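Local coordinates for Pbp related beta-lactamase (Pyrococcus abyssi, PDB 2QMI), which probably acts as a serine peptidase of the penicillin-binding protein and beta-lactamase family, assembled as a self-compartmentalizing octamer, at residues A[11-14]-A[15-18]. Sequence-based numbering, arbitrary orientation.
Sequences VEKM and AERK
Lys13 and Glu16 run side by side along the last turn of helix 3-16 and form a loose salt bridge, with NZ of Lys13 3.4 Å from OE2 of Glu16. The lysine chain bends about CB-CG (chi2 -57°), which turns the rest of the chain alongside Glu16 and brings its ammonium group to the carboxylate, while Glu16 sends CG anti to its backbone N (chi1 156°) and stays extended to the carboxylate. A water donates to OE1 of Glu16 at 2.9 Å and accepts a weak bond from Lys13 NZ, spanning the pair. Both charges have further partners in helix 355-364: Lys13 pairs with Glu360, and Glu16 with Lys364.

Backbone bonds of the alpha-helical pattern join Ala15 N to Val11 O (3.2 Å), Glu16 N to Glu12 O (3.0 Å) and Arg17 N to Lys13 O (2.8 Å). CB and CG of Arg17 also lie against that last carbonyl oxygen. The helix then closes in a Schellman motif: Lys18 is the C-prime residue with positive phi (50°), its N bonding Ala15 O at 3.3 Å, and Val19 N returns to Met14 O.

Val11 and Met14 pack on Phe38 of strand 31-38. Val11 also meets Phe142, and Met14 Pro132, of a second subunit, whose Trp130 lies against Ala15. The helix end thus joins edge strand 31-38 of the antiparallel sheet of the beta-lactamase-like part to helix 355-364, in the range of the octamerisation domain, at an interface with a second subunit.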
ATOM      1  N   VAL A  11       2.948  28.874 -28.399  1.00 19.87           N
ATOM      2  CA  VAL A  11       1.793  28.313 -27.716  1.00 20.32           C
ATOM      3  C   VAL A  11       1.788  26.783 -27.695  1.00 22.08           C
ATOM      4  O   VAL A  11       1.263  26.166 -26.765  1.00 21.46           O
ATOM      5  CB  VAL A  11       0.487  28.826 -28.350  1.00 20.13           C
ATOM      6  CG1 VAL A  11      -0.718  28.140 -27.707  1.00 20.31           C
ATOM      7  CG2 VAL A  11       0.387  30.334 -28.165  1.00 17.65           C
ATOM      8  N   GLU A  12       2.376  26.174 -28.721  1.00 23.24           N
ATOM      9  CA  GLU A  12       2.438  24.724 -28.808  1.00 23.68           C
ATOM     10  C   GLU A  12       3.471  24.176 -27.823  1.00 24.16           C
ATOM     11  O   GLU A  12       3.269  23.110 -27.229  1.00 24.48           O
ATOM     12  CB  GLU A  12       2.787  24.293 -30.241  1.00 25.69           C
ATOM     13  CG  GLU A  12       1.811  24.821 -31.301  1.00 29.33           C
ATOM     14  CD  GLU A  12       2.097  24.279 -32.694  1.00 31.13           C
ATOM     15  OE1 GLU A  12       3.238  24.437 -33.184  1.00 32.87           O
ATOM     16  OE2 GLU A  12       1.177  23.693 -33.306  1.00 33.05           O
ATOM     17  N   LYS A  13       4.576  24.894 -27.649  1.00 22.49           N
ATOM     18  CA  LYS A  13       5.612  24.453 -26.723  1.00 22.84           C
ATOM     19  C   LYS A  13       5.154  24.570 -25.278  1.00 23.02           C
ATOM     20  O   LYS A  13       5.438  23.688 -24.461  1.00 23.15           O
ATOM     21  CB  LYS A  13       6.904  25.252 -26.928  1.00 23.21           C
ATOM     22  CG  LYS A  13       7.679  24.831 -28.171  1.00 24.83           C
ATOM     23  CD  LYS A  13       8.007  23.336 -28.113  1.00 24.40           C
ATOM     24  CE  LYS A  13       8.673  22.847 -29.377  1.00 26.56           C
ATOM     25  NZ  LYS A  13       8.854  21.365 -29.348  1.00 29.23           N
ATOM     26  N   MET A  14       4.441  25.650 -24.966  1.00 21.76           N
ATOM     27  CA  MET A  14       3.939  25.864 -23.611  1.00 21.22           C
ATOM     28  C   MET A  14       2.927  24.784 -23.240  1.00 20.48           C
ATOM     29  O   MET A  14       2.924  24.279 -22.116  1.00 18.65           O
ATOM     30  CB  MET A  14       3.303  27.258 -23.489  1.00 19.74           C
ATOM     31  CG  MET A  14       4.311  28.404 -23.598  1.00 19.61           C
ATOM     32  SD  MET A  14       3.565  30.060 -23.538  1.00 19.25           S
ATOM     33  CE  MET A  14       3.449  30.294 -21.762  1.00 17.43           C
ATOM     34  N   ALA A  15       2.062  24.432 -24.183  1.00 20.83           N
ATOM     35  CA  ALA A  15       1.074  23.389 -23.935  1.00 20.64           C
ATOM     36  C   ALA A  15       1.792  22.058 -23.687  1.00 22.90           C
ATOM     37  O   ALA A  15       1.594  21.400 -22.668  1.00 22.93           O
ATOM     38  CB  ALA A  15       0.142  23.263 -25.128  1.00 19.58           C
ATOM     39  N   GLU A  16       2.645  21.679 -24.629  1.00 24.01           N
ATOM     40  CA  GLU A  16       3.392  20.430 -24.548  1.00 26.81           C
ATOM     41  C   GLU A  16       4.281  20.263 -23.319  1.00 26.16           C
ATOM     42  O   GLU A  16       4.296  19.201 -22.701  1.00 26.05           O
ATOM     43  CB  GLU A  16       4.248  20.259 -25.807  1.00 29.40           C
ATOM     44  CG  GLU A  16       5.456  19.354 -25.605  1.00 35.21           C
ATOM     45  CD  GLU A  16       6.414  19.387 -26.781  1.00 38.68           C
ATOM     46  OE1 GLU A  16       5.990  18.984 -27.886  1.00 39.64           O
ATOM     47  OE2 GLU A  16       7.584  19.815 -26.600  1.00 39.23           O
ATOM     48  N   ARG A  17       5.028  21.302 -22.966  1.00 26.22           N
ATOM     49  CA  ARG A  17       5.944  21.210 -21.830  1.00 25.95           C
ATOM     50  C   ARG A  17       5.347  21.779 -20.546  1.00 25.55           C
ATOM     51  O   ARG A  17       6.045  21.942 -19.535  1.00 26.23           O
ATOM     52  CB  ARG A  17       7.262  21.925 -22.185  1.00 27.35           C
ATOM     53  CG  ARG A  17       7.919  21.424 -23.485  1.00 27.55           C
ATOM     54  CD  ARG A  17       8.548  20.029 -23.319  1.00 29.61           C
ATOM     55  NE  ARG A  17       9.812  20.094 -22.583  1.00 31.27           N
ATOM     56  CZ  ARG A  17      11.005  20.224 -23.159  1.00 31.94           C
ATOM     57  NH1 ARG A  17      12.102  20.290 -22.409  1.00 31.69           N
ATOM     58  NH2 ARG A  17      11.105  20.249 -24.488  1.00 30.97           N
ATOM     59  N   LYS A  18       4.049  22.068 -20.595  1.00 23.43           N
ATOM     60  CA  LYS A  18       3.311  22.632 -19.470  1.00 22.52           C
ATOM     61  C   LYS A  18       3.968  23.860 -18.840  1.00 22.62           C
ATOM     62  O   LYS A  18       4.308  23.854 -17.652  1.00 23.25           O
ATOM     63  CB  LYS A  18       3.070  21.571 -18.392  1.00 24.61           C
ATOM     64  CG  LYS A  18       1.988  21.988 -17.393  1.00 26.60           C
ATOM     65  CD  LYS A  18       1.323  20.799 -16.700  1.00 28.84           C
ATOM     66  CE  LYS A  18       0.055  21.253 -15.973  1.00 29.30           C
ATOM     67  NZ  LYS A  18      -0.670  20.155 -15.276  1.00 29.82           N
TER
HETATM   68  O   HOH W   1       5.509  20.970 -29.963  1.00 28.05           O